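Peptidoglycan synthetase penicillin-binding protein 3 (PDB 4YE5) probably binds penicillin and, as a member of the transpeptidase family, probably helps cross-link peptidoglycan in the cell wall. Local coordinates at residues N413-I418 against R516-V521; N463-S468 against S507-A512; Q60-T65 against L134-I139; A96-M101 against P125-K130. All blocks are in the same frame, centred on the assembly; numbering follows the deposited sequence.

Contact 1 (N413-I418 against R516-V521); sequences NAISVI and RFVITV
Val518 alone carries the strand's share of this contact, and its two methyls part between consecutive helix residues. CG1 meets Ile415 CG2 at 3.9 Å, whereas CG2 lies 4.0 Å from the backbone CA of Ser416. The CB of Ser416 comes next, 4.3 Å from Val518 CG2. Val518 CG2 thus rests on the helix backbone itself, and the CA atoms of Ser416 and Val518 are 6.4 Å apart. In Ile415 the CG2 branch does the touching; the longer CG1-CD1 arm, anti to the carbonyl carbon (chi1 -67°), leads away from the strand, and the two side chains cross at about a right angle.

Helix 408-419 thus lies on one face of the antiparallel five-stranded sheet of the transpeptidase domain, over its middle strand, 517-524. Phe517 and Ile519 alternate with Val518 and pack against helix 535-549, so the sheet is sandwiched between helices, as in penicillin-binding proteins and serine beta-lactamases. The strand begins at a classic beta bulge, where Arg516 and Phe517 both face Ile510.

Polar links flank the methyl contact. Thr520 OG1 is hydrogen-bonded to Thr412 OG1 and Ser507 OG, and Asn413 joins Gln248 through OD1 and the Lys425 carbonyl through ND2. No hydrogen bond crosses between 413-418 and 516-521 themselves. The contact is therefore dispersive and buried: its fit depends on the shapes of Ile415, Ser416 and Val518, while directional bonding is left to the residues around it.

Contact 2 (N463-S468 against S507-A512); sequences NAMESS and STIIPA
Apolar packing joins Met465, a selenomethionine, to Ile509: SE lies 4.1 Å from Ile509 CD1, and CE is almost as near. The chain runs straight through chi2 and then bends at chi3 (66°), which turns the terminal methyl down toward the strand, Met465 CE coming within 4.2 Å of Ser507 O. The two side chains cross at about a right angle, so the isoleucine tip meets the selenium-methyl end instead of lying alongside it.

This is helix 455-470 packing on strand 501-510, part of the helix-covered antiparallel sheet of the transpeptidase fold. The neighbouring edge strand, 484-492, carries Lys486 in a sequence consistent with the K(T/S)G motif of penicillin-binding proteins; it bonds through its backbone to Ser507 and touches Ser468 of the helix.

A carboxylate-methyl contact forms where the strand has ended, beyond the cis peptide before Pro511. The extended Glu466 brings OE1 to 3.5 Å from Ala512 CB. Its charge is met elsewhere, by a salt bridge from OE2 to Arg482 NE, which probably helps keep this buried residue ionised.

Hydrogen bonding between the two segments is absent, but the helix has its own. Ala464 O accepts both Ser468 N at 2.8 Å and Ser468 OG at 3.0 Å, from opposite faces of the carbonyl plane, the hydroxyl standing 35° out of it.

Contact 3 (Q60-T65 against L134-I139); sequences QAFIPT and LNLGGI
Two loops of the dimerisation-type N-terminal region meet where Phe62, just past helix 56-61, packs on Leu136 and Ile139 in the connection from helix 125-132 to strand 140-144. Leu136 puts CD2 over one face of the ring, 4.2 Å from the Phe62 centroid and 20° off the ring normal, a CH-pi contact. The methyl sits toward the CZ end, with Leu136 CD2 3.9 Å from Phe62 CZ. Ile139 approaches the base of the same side chain obliquely: its CD1 is 3.6 Å from Phe62 CD1 and 3.8 Å from Phe62 CB.

The ring can bridge both partners because CG stands anti to the backbone N (chi1 177°), which swings it out over the opposing loop. On the face turned from Leu136 lies Pro64 N, near the rim, so the phenyl is held between its own chain and the leucine. His76 meets the ring edge-to-face and also hydrogen-bonds, through NE2, to Asn135 O; Asn135 ND2 reaches the carbonyl of Cys75, which is disulfide-linked to Cys67.

Within the second loop, Asn135, with positive phi, ends the helical course. Gly138, also at positive phi, turns the chain, and a weak bond from Ile139 N to Leu136 O spans the turn between the two contacting residues. It is plain loop-on-loop packing with a CH-pi contact, within the fold of the dimerisation-type region.

Contact 4 (A96-M101 against P125-K130); sequences APVLGM and PAVKRK
Val127, in the first turn of helix 125-132, faces the end of helix 87-99 with its CG1 methyl. That one methyl serves three atoms: Val98 O at 4.0 Å from Val127 CG1, and both Val98 CG1 and Leu99 CD2 at 4.2 Å from it. With Val127 CG1 anti to the backbone N (chi1 172°), the methyl extends toward the other helix. Leu99 begins in the other direction, its CB turned from helix 125-132, yet its CD2 end curls back to the valine.

At the next turn, three residues on, Lys130 closes the contact from the solvent side. Its CB lies 3.7 Å from Val98 CG1, the shortest approach between the segments, while the rest of the chain leads the ammonium group away. The side chain of Val98 thus packs through apolar atoms against two residues one turn apart that face the same way from helix 125-132, and no hydrogen bond crosses.

The partner segment finishes its helix here. Gly100 takes positive phi (61°), and Met101 N bonds back to Ala96 O at 3.0 Å, the six-to-one bond found in Schellman motifs. Lys120 NZ takes up the carbonyl of Leu99. Farther along helix 125-132, Ile131 touches both Val98 and Leu99, and Leu134 in the loop beyond adds to the cover of Val98. On its other flank the end of helix 87-99 meets helix 103-109 through Ala96 and Met101.

How the contacts relate
Contacts 1 and 2 belong to the transpeptidase domain and are fully buried; contacts 3 and 4 lie in the dimerisation-type region across the chain's centre, contact 3 largely buried with Phe62 partly exposed, contact 4 bordered by an exposed lysine. The first two put different helices on neighbouring strands, 517-524 and 501-510, of one sheet, and Thr520 OG1 to Ser507 OG, 2.8 Å, ties them together. Contacts 3 and 4 touch through Leu134 CD1 and Val98 CG2 at 3.8 Å. No hydrogen bond crosses any of the four, but their chemistry differs: aliphatic methyls in contact 1, selenomethionine and a carboxylate in contact 2, an aromatic face in contact 3, and a lysine stem in contact 4.

Contact 1 (N413-I418 against R516-V521)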
loop_
_atom_site.group_PDB
_atom_site.type_symbol
_atom_site.label_atom_id
_atom_site.label_comp_id
_atom_site.label_asym_id
_atom_site.label_seq_id
_atom_site.Cartn_x
_atom_site.Cartn_y
_atom_site.Cartn_z
ATOM N N ASN A 413 -5.046 10.749 7.965
ATOM C CA ASN A 413 -5.484 10.212 9.242
ATOM C C ASN A 413 -5.765 11.313 10.278
ATOM O O ASN A 413 -6.708 11.202 11.056
ATOM C CB ASN A 413 -4.483 9.203 9.823
ATOM C CG ASN A 413 -5.176 8.105 10.624
ATOM O OD1 ASN A 413 -6.339 7.775 10.357
ATOM N ND2 ASN A 413 -4.473 7.531 11.604
ATOM N N ALA A 414 -4.952 12.361 10.284
ATOM C CA ALA A 414 -5.163 13.478 11.221
ATOM C C ALA A 414 -6.494 14.172 10.933
ATOM O O ALA A 414 -7.272 14.472 11.835
ATOM C CB ALA A 414 -4.002 14.486 11.125
ATOM N N ILE A 415 -6.763 14.432 9.661
ATOM C CA ILE A 415 -8.054 14.996 9.279
ATOM C C ILE A 415 -9.227 14.058 9.598
ATOM O O ILE A 415 -10.315 14.511 9.981
ATOM C CB ILE A 415 -8.053 15.383 7.790
ATOM C CG1 ILE A 415 -7.070 16.546 7.572
ATOM C CG2 ILE A 415 -9.469 15.740 7.306
ATOM C CD1 ILE A 415 -7.439 17.825 8.360
ATOM N N SER A 416 -9.010 12.754 9.461
ATOM C CA SER A 416 -10.060 11.787 9.776
ATOM C C SER A 416 -10.518 11.937 11.226
ATOM O O SER A 416 -11.682 11.666 11.552
ATOM C CB SER A 416 -9.578 10.349 9.556
ATOM O OG SER A 416 -8.921 9.874 10.717
ATOM N N VAL A 417 -9.611 12.375 12.094
ATOM C CA VAL A 417 -9.953 12.541 13.522
ATOM C C VAL A 417 -11.144 13.489 13.683
ATOM O O VAL A 417 -12.051 13.238 14.489
ATOM C CB VAL A 417 -8.768 13.107 14.353
ATOM C CG1 VAL A 417 -9.235 13.542 15.748
ATOM C CG2 VAL A 417 -7.664 12.092 14.451
ATOM N N ILE A 418 -11.140 14.580 12.918
ATOM C CA ILE A 418 -12.255 15.533 12.956
ATOM C C ILE A 418 -13.549 14.929 12.384
ATOM O O ILE A 418 -14.661 15.267 12.803
ATOM C CB ILE A 418 -11.934 16.821 12.135
ATOM C CG1 ILE A 418 -10.557 17.396 12.504
ATOM C CG2 ILE A 418 -13.031 17.847 12.278
ATOM C CD1 ILE A 418 -10.338 17.618 13.994
ATOM N N ARG A 516 -18.317 10.283 5.422
ATOM C CA ARG A 516 -18.134 8.936 4.907
ATOM C C ARG A 516 -16.692 8.716 4.455
ATOM O O ARG A 516 -16.093 7.674 4.733
ATOM C CB ARG A 516 -19.085 8.734 3.733
ATOM C CG ARG A 516 -18.926 7.419 3.024
ATOM C CD ARG A 516 -19.657 6.307 3.723
ATOM N NE ARG A 516 -19.720 5.118 2.880
ATOM C CZ ARG A 516 -20.807 4.705 2.244
ATOM N NH1 ARG A 516 -21.954 5.374 2.361
ATOM N NH2 ARG A 516 -20.752 3.604 1.511
ATOM N N PHE A 517 -16.134 9.699 3.752
ATOM C CA PHE A 517 -14.762 9.601 3.264
ATOM C C PHE A 517 -13.929 10.802 3.613
ATOM O O PHE A 517 -14.442 11.908 3.753
ATOM C CB PHE A 517 -14.730 9.466 1.734
ATOM C CG PHE A 517 -15.515 8.295 1.213
ATOM C CD1 PHE A 517 -15.054 6.988 1.392
ATOM C CD2 PHE A 517 -16.702 8.495 0.543
ATOM C CE1 PHE A 517 -15.801 5.885 0.911
ATOM C CE2 PHE A 517 -17.463 7.408 0.060
ATOM C CZ PHE A 517 -17.010 6.107 0.246
ATOM N N VAL A 518 -12.622 10.578 3.690
ATOM C CA VAL A 518 -11.665 11.660 3.594
ATOM C C VAL A 518 -10.839 11.453 2.335
ATOM O O VAL A 518 -10.409 10.329 2.017
ATOM C CB VAL A 518 -10.724 11.710 4.811
ATOM C CG1 VAL A 518 -9.717 12.875 4.659
ATOM C CG2 VAL A 518 -11.558 11.873 6.085
ATOM N N ILE A 519 -10.650 12.539 1.612
ATOM C CA ILE A 519 -9.984 12.512 0.325
ATOM C C ILE A 519 -8.939 13.580 0.393
ATOM O O ILE A 519 -9.252 14.748 0.612
ATOM C CB ILE A 519 -10.946 12.933 -0.804
ATOM C CG1 ILE A 519 -12.186 12.017 -0.849
ATOM C CG2 ILE A 519 -10.227 12.893 -2.163
ATOM C CD1 ILE A 519 -13.350 12.681 -1.604
ATOM N N THR A 520 -7.694 13.195 0.189
ATOM C CA THR A 520 -6.632 14.178 0.223
ATOM C C THR A 520 -5.877 14.154 -1.094
ATOM O O THR A 520 -5.585 13.085 -1.623
ATOM C CB THR A 520 -5.659 13.881 1.375
ATOM O OG1 THR A 520 -6.375 13.883 2.618
ATOM C CG2 THR A 520 -4.554 14.944 1.431
ATOM N N VAL A 521 -5.561 15.331 -1.622
ATOM C CA VAL A 521 -4.802 15.449 -2.863
ATOM C C VAL A 521 -3.616 16.392 -2.646
ATOM O O VAL A 521 -3.757 17.424 -1.989
ATOM C CB VAL A 521 -5.687 15.970 -4.019
ATOM C CG1 VAL A 521 -4.819 16.342 -5.269
ATOM C CG2 VAL A 521 -6.716 14.912 -4.412
#

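Contact 2 (N463-S468 against S507-A512)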
loop_
_atom_site.group_PDB
_atom_site.type_symbol
_atom_site.label_atom_id
_atom_site.label_comp_id
_atom_site.label_asym_id
_atom_site.label_seq_id
_atom_site.Cartn_x
_atom_site.Cartn_y
_atom_site.Cartn_z
ATOM N N ASN A 463 -17.447 21.925 11.711
ATOM C CA ASN A 463 -18.232 23.106 11.382
ATOM C C ASN A 463 -17.337 24.228 10.796
ATOM O O ASN A 463 -17.665 24.833 9.778
ATOM C CB ASN A 463 -18.970 23.569 12.643
ATOM C CG ASN A 463 -19.979 24.683 12.379
ATOM O OD1 ASN A 463 -19.672 25.685 11.734
ATOM N ND2 ASN A 463 -21.190 24.515 12.902
ATOM N N ALA A 464 -16.199 24.489 11.427
ATOM C CA ALA A 464 -15.268 25.511 10.915
ATOM C C ALA A 464 -14.647 25.082 9.580
ATOM O O ALA A 464 -14.408 25.924 8.699
ATOM C CB ALA A 464 -14.176 25.818 11.949
HETATM N N MSE A 465 -14.390 23.782 9.422
HETATM C CA MSE A 465 -13.890 23.254 8.147
HETATM C C MSE A 465 -14.929 23.332 7.026
HETATM O O MSE A 465 -14.588 23.511 5.855
HETATM C CB MSE A 465 -13.355 21.815 8.274
HETATM C CG MSE A 465 -12.091 21.697 9.118
HETATM SE SE MSE A 465 -11.439 19.871 9.135
HETATM C CE MSE A 465 -10.948 19.732 7.226
ATOM N N GLU A 466 -16.197 23.199 7.384
ATOM C CA GLU A 466 -17.241 23.376 6.400
ATOM C C GLU A 466 -17.296 24.848 5.951
ATOM O O GLU A 466 -17.474 25.135 4.760
ATOM C CB GLU A 466 -18.606 22.878 6.922
ATOM C CG GLU A 466 -19.747 23.231 5.980
ATOM C CD GLU A 466 -20.979 22.341 6.130
ATOM O OE1 GLU A 466 -21.071 21.582 7.120
ATOM O OE2 GLU A 466 -21.855 22.409 5.243
ATOM N N SER A 467 -17.119 25.780 6.891
ATOM C CA SER A 467 -16.999 27.192 6.508
ATOM C C SER A 467 -15.748 27.391 5.641
ATOM O O SER A 467 -15.774 28.146 4.667
ATOM C CB SER A 467 -16.962 28.116 7.736
ATOM O OG SER A 467 -18.193 28.058 8.435
ATOM N N SER A 468 -14.665 26.694 5.972
ATOM C CA SER A 468 -13.442 26.779 5.159
ATOM C C SER A 468 -13.686 26.277 3.716
ATOM O O SER A 468 -13.191 26.874 2.774
ATOM C CB SER A 468 -12.271 26.001 5.809
ATOM O OG SER A 468 -11.978 26.511 7.123
ATOM N N SER A 507 -7.588 18.670 1.650
ATOM C CA SER A 507 -8.144 17.488 2.258
ATOM C C SER A 507 -9.605 17.766 2.595
ATOM O O SER A 507 -9.935 18.770 3.233
ATOM C CB SER A 507 -7.334 17.089 3.492
ATOM O OG SER A 507 -7.797 15.852 4.008
ATOM N N THR A 508 -10.467 16.857 2.153
ATOM C CA THR A 508 -11.897 17.039 2.230
ATOM C C THR A 508 -12.578 15.891 2.977
ATOM O O THR A 508 -12.265 14.713 2.752
ATOM C CB THR A 508 -12.508 17.057 0.813
ATOM O OG1 THR A 508 -11.898 18.109 0.050
ATOM C CG2 THR A 508 -14.014 17.318 0.914
ATOM N N ILE A 509 -13.517 16.245 3.845
ATOM C CA ILE A 509 -14.377 15.273 4.521
ATOM C C ILE A 509 -15.726 15.372 3.838
ATOM O O ILE A 509 -16.261 16.465 3.697
ATOM C CB ILE A 509 -14.571 15.647 6.008
ATOM C CG1 ILE A 509 -13.228 15.578 6.744
ATOM C CG2 ILE A 509 -15.613 14.741 6.641
ATOM C CD1 ILE A 509 -13.201 16.353 8.097
ATOM N N ILE A 510 -16.277 14.247 3.398
ATOM C CA ILE A 510 -17.511 14.304 2.629
ATOM C C ILE A 510 -18.412 13.074 2.901
ATOM O O ILE A 510 -17.908 11.970 3.098
ATOM C CB ILE A 510 -17.170 14.447 1.114
ATOM C CG1 ILE A 510 -18.426 14.768 0.294
ATOM C CG2 ILE A 510 -16.482 13.175 0.573
ATOM C CD1 ILE A 510 -18.152 14.929 -1.192
ATOM N N PRO A 511 -19.742 13.276 3.020
ATOM C CA PRO A 511 -20.401 14.585 3.180
ATOM C C PRO A 511 -20.213 15.112 4.598
ATOM O O PRO A 511 -20.146 14.303 5.533
ATOM C CB PRO A 511 -21.877 14.297 2.903
ATOM C CG PRO A 511 -22.056 12.781 3.083
ATOM C CD PRO A 511 -20.694 12.150 2.915
ATOM N N ALA A 512 -20.132 16.433 4.757
ATOM C CA ALA A 512 -19.881 17.025 6.074
ATOM C C ALA A 512 -20.923 16.638 7.131
ATOM O O ALA A 512 -20.608 16.547 8.319
ATOM C CB ALA A 512 -19.785 18.560 5.973
#

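Contact 3 (Q60-T65 against L134-I139)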
loop_
_atom_site.group_PDB
_atom_site.type_symbol
_atom_site.label_atom_id
_atom_site.label_comp_id
_atom_site.label_asym_id
_atom_site.label_seq_id
_atom_site.Cartn_x
_atom_site.Cartn_y
_atom_site.Cartn_z
ATOM N N GLN A 60 22.246 -42.763 -14.159
ATOM C CA GLN A 60 23.187 -43.783 -14.642
ATOM C C GLN A 60 23.274 -44.954 -13.684
ATOM O O GLN A 60 23.480 -46.077 -14.112
ATOM C CB GLN A 60 24.577 -43.159 -14.888
ATOM C CG GLN A 60 24.570 -42.163 -16.043
ATOM C CD GLN A 60 25.723 -41.179 -16.005
ATOM O OE1 GLN A 60 26.833 -41.511 -15.579
ATOM N NE2 GLN A 60 25.462 -39.954 -16.452
ATOM N N ALA A 61 23.092 -44.692 -12.389
ATOM C CA ALA A 61 23.063 -45.754 -11.374
ATOM C C ALA A 61 21.724 -46.505 -11.321
ATOM O O ALA A 61 21.608 -47.528 -10.641
ATOM C CB ALA A 61 23.390 -45.152 -9.981
ATOM N N PHE A 62 20.711 -45.999 -12.025
ATOM C CA PHE A 62 19.343 -46.545 -11.926
ATOM C C PHE A 62 19.220 -47.973 -12.449
ATOM O O PHE A 62 19.704 -48.296 -13.529
ATOM C CB PHE A 62 18.330 -45.606 -12.631
ATOM C CG PHE A 62 16.900 -46.117 -12.640
ATOM C CD1 PHE A 62 16.161 -46.202 -11.457
ATOM C CD2 PHE A 62 16.283 -46.475 -13.838
ATOM C CE1 PHE A 62 14.822 -46.653 -11.472
ATOM C CE2 PHE A 62 14.947 -46.933 -13.868
ATOM C CZ PHE A 62 14.220 -47.027 -12.683
ATOM N N ILE A 63 18.578 -48.836 -11.666
ATOM C CA ILE A 63 18.220 -50.177 -12.122
ATOM C C ILE A 63 16.719 -50.377 -11.922
ATOM O O ILE A 63 16.258 -50.372 -10.789
ATOM C CB ILE A 63 18.965 -51.281 -11.330
ATOM C CG1 ILE A 63 20.478 -51.085 -11.431
ATOM C CG2 ILE A 63 18.579 -52.675 -11.852
ATOM C CD1 ILE A 63 21.271 -52.013 -10.541
ATOM N N PRO A 64 15.953 -50.529 -13.021
ATOM C CA PRO A 64 14.490 -50.607 -12.872
ATOM C C PRO A 64 14.056 -51.922 -12.211
ATOM O O PRO A 64 14.649 -52.973 -12.426
ATOM C CB PRO A 64 13.975 -50.548 -14.319
ATOM C CG PRO A 64 15.140 -51.137 -15.137
ATOM C CD PRO A 64 16.382 -50.627 -14.432
ATOM N N THR A 65 13.005 -51.825 -11.409
ATOM C CA THR A 65 12.448 -52.957 -10.692
ATOM C C THR A 65 11.409 -53.676 -11.543
ATOM O O THR A 65 10.495 -53.053 -12.079
ATOM C CB THR A 65 11.793 -52.467 -9.386
ATOM O OG1 THR A 65 12.817 -51.947 -8.526
ATOM C CG2 THR A 65 11.049 -53.605 -8.672
ATOM N N LEU A 134 6.080 -42.285 -12.231
ATOM C CA LEU A 134 7.065 -43.156 -12.874
ATOM C C LEU A 134 8.010 -43.826 -11.878
ATOM O O LEU A 134 8.849 -44.643 -12.276
ATOM C CB LEU A 134 7.878 -42.381 -13.920
ATOM C CG LEU A 134 7.094 -41.788 -15.100
ATOM C CD1 LEU A 134 7.967 -40.834 -15.897
ATOM C CD2 LEU A 134 6.515 -42.896 -16.000
ATOM N N ASN A 135 7.883 -43.485 -10.593
ATOM C CA ASN A 135 8.727 -44.071 -9.533
ATOM C C ASN A 135 10.230 -43.828 -9.777
ATOM O O ASN A 135 11.059 -44.736 -9.609
ATOM C CB ASN A 135 8.468 -45.580 -9.365
ATOM C CG ASN A 135 7.081 -45.883 -8.812
ATOM O OD1 ASN A 135 6.508 -45.088 -8.063
ATOM N ND2 ASN A 135 6.533 -47.041 -9.184
ATOM N N LEU A 136 10.535 -42.599 -10.182
ATOM C CA LEU A 136 11.893 -42.097 -10.396
ATOM C C LEU A 136 12.225 -40.945 -9.438
ATOM O O LEU A 136 12.908 -39.993 -9.838
ATOM C CB LEU A 136 12.009 -41.505 -11.811
ATOM C CG LEU A 136 11.795 -42.393 -13.036
ATOM C CD1 LEU A 136 11.586 -41.506 -14.267
ATOM C CD2 LEU A 136 12.962 -43.374 -13.213
ATOM N N GLY A 137 11.730 -40.974 -8.203
ATOM C CA GLY A 137 11.975 -39.840 -7.307
ATOM C C GLY A 137 13.434 -39.827 -6.905
ATOM O O GLY A 137 14.045 -40.875 -6.739
ATOM N N GLY A 138 14.001 -38.643 -6.753
ATOM C CA GLY A 138 15.429 -38.527 -6.578
ATOM C C GLY A 138 16.070 -38.258 -7.926
ATOM O O GLY A 138 16.841 -37.318 -8.070
ATOM N N ILE A 139 15.732 -39.063 -8.929
ATOM C CA ILE A 139 16.423 -38.974 -10.221
ATOM C C ILE A 139 15.873 -37.848 -11.078
ATOM O O ILE A 139 16.620 -37.107 -11.711
ATOM C CB ILE A 139 16.345 -40.297 -10.985
ATOM C CG1 ILE A 139 16.906 -41.414 -10.100
ATOM C CG2 ILE A 139 17.090 -40.192 -12.339
ATOM C CD1 ILE A 139 16.697 -42.774 -10.651
#

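Contact 4 (A96-M101 against P125-K130)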
loop_
_atom_site.group_PDB
_atom_site.type_symbol
_atom_site.label_atom_id
_atom_site.label_comp_id
_atom_site.label_asym_id
_atom_site.label_seq_id
_atom_site.Cartn_x
_atom_site.Cartn_y
_atom_site.Cartn_z
ATOM N N ALA A 96 10.252 -40.654 -21.777
ATOM C CA ALA A 96 9.977 -40.198 -23.148
ATOM C C ALA A 96 8.491 -39.984 -23.493
ATOM O O ALA A 96 8.121 -38.897 -23.952
ATOM C CB ALA A 96 10.676 -41.111 -24.180
ATOM N N PRO A 97 7.630 -40.995 -23.253
ATOM C CA PRO A 97 6.212 -40.775 -23.589
ATOM C C PRO A 97 5.518 -39.743 -22.711
ATOM O O PRO A 97 4.535 -39.129 -23.135
ATOM C CB PRO A 97 5.576 -42.152 -23.359
ATOM C CG PRO A 97 6.500 -42.857 -22.439
ATOM C CD PRO A 97 7.871 -42.376 -22.792
ATOM N N VAL A 98 6.004 -39.555 -21.491
ATOM C CA VAL A 98 5.364 -38.591 -20.610
ATOM C C VAL A 98 5.707 -37.170 -21.022
ATOM O O VAL A 98 4.851 -36.286 -21.013
ATOM C CB VAL A 98 5.756 -38.834 -19.126
ATOM C CG1 VAL A 98 4.995 -37.893 -18.228
ATOM C CG2 VAL A 98 5.473 -40.297 -18.739
ATOM N N LEU A 99 6.963 -36.949 -21.390
ATOM C CA LEU A 99 7.420 -35.613 -21.777
ATOM C C LEU A 99 7.187 -35.318 -23.269
ATOM O O LEU A 99 7.389 -34.191 -23.722
ATOM C CB LEU A 99 8.903 -35.429 -21.429
ATOM C CG LEU A 99 9.275 -35.397 -19.937
ATOM C CD1 LEU A 99 10.785 -35.446 -19.762
ATOM C CD2 LEU A 99 8.702 -34.167 -19.230
ATOM N N GLY A 100 6.750 -36.326 -24.017
ATOM C CA GLY A 100 6.592 -36.199 -25.457
ATOM C C GLY A 100 7.918 -35.887 -26.117
ATOM O O GLY A 100 8.009 -35.020 -26.976
HETATM N N MSE A 101 8.961 -36.588 -25.693
HETATM C CA MSE A 101 10.295 -36.332 -26.216
HETATM C C MSE A 101 10.913 -37.620 -26.716
HETATM O O MSE A 101 10.419 -38.720 -26.428
HETATM C CB MSE A 101 11.187 -35.710 -25.135
HETATM C CG MSE A 101 10.810 -34.271 -24.773
HETATM SE SE MSE A 101 11.944 -33.534 -23.353
HETATM C CE MSE A 101 13.647 -33.562 -24.297
ATOM N N PRO A 125 1.240 -28.804 -14.532
ATOM C CA PRO A 125 1.020 -29.571 -13.310
ATOM C C PRO A 125 0.606 -31.015 -13.596
ATOM O O PRO A 125 1.031 -31.911 -12.870
ATOM C CB PRO A 125 -0.131 -28.816 -12.633
ATOM C CG PRO A 125 0.037 -27.391 -13.101
ATOM C CD PRO A 125 0.570 -27.483 -14.494
ATOM N N ALA A 126 -0.216 -31.234 -14.623
ATOM C CA ALA A 126 -0.661 -32.584 -14.966
ATOM C C ALA A 126 0.515 -33.480 -15.364
ATOM O O ALA A 126 0.603 -34.643 -14.953
ATOM C CB ALA A 126 -1.697 -32.530 -16.089
ATOM N N VAL A 127 1.415 -32.943 -16.182
ATOM C CA VAL A 127 2.589 -33.700 -16.598
ATOM C C VAL A 127 3.486 -33.977 -15.381
ATOM O O VAL A 127 3.967 -35.099 -15.208
ATOM C CB VAL A 127 3.370 -32.970 -17.709
ATOM C CG1 VAL A 127 4.692 -33.682 -17.990
ATOM C CG2 VAL A 127 2.516 -32.890 -19.006
ATOM N N LYS A 128 3.695 -32.956 -14.543
ATOM C CA LYS A 128 4.458 -33.111 -13.297
ATOM C C LYS A 128 3.916 -34.276 -12.460
ATOM O O LYS A 128 4.678 -35.108 -11.974
ATOM C CB LYS A 128 4.437 -31.824 -12.451
ATOM C CG LYS A 128 4.791 -32.101 -10.965
ATOM C CD LYS A 128 4.452 -30.950 -10.058
ATOM C CE LYS A 128 4.435 -31.369 -8.594
ATOM N NZ LYS A 128 3.119 -31.961 -8.219
ATOM N N ARG A 129 2.597 -34.347 -12.314
ATOM C CA ARG A 129 1.981 -35.474 -11.610
ATOM C C ARG A 129 2.245 -36.814 -12.293
ATOM O O ARG A 129 2.535 -37.817 -11.631
ATOM C CB ARG A 129 0.478 -35.243 -11.411
ATOM C CG ARG A 129 0.165 -34.146 -10.396
ATOM C CD ARG A 129 -1.332 -34.051 -10.100
ATOM N NE ARG A 129 -2.065 -33.484 -11.231
ATOM C CZ ARG A 129 -2.312 -32.185 -11.380
ATOM N NH1 ARG A 129 -1.890 -31.319 -10.468
ATOM N NH2 ARG A 129 -2.976 -31.749 -12.443
ATOM N N LYS A 130 2.158 -36.847 -13.617
ATOM C CA LYS A 130 2.451 -38.091 -14.319
ATOM C C LYS A 130 3.896 -38.552 -14.100
ATOM O O LYS A 130 4.166 -39.756 -14.006
ATOM C CB LYS A 130 2.168 -37.970 -15.822
ATOM C CG LYS A 130 0.698 -37.778 -16.167
ATOM C CD LYS A 130 0.502 -37.582 -17.666
ATOM C CE LYS A 130 -0.975 -37.506 -18.017
ATOM N NZ LYS A 130 -1.700 -38.738 -17.578
#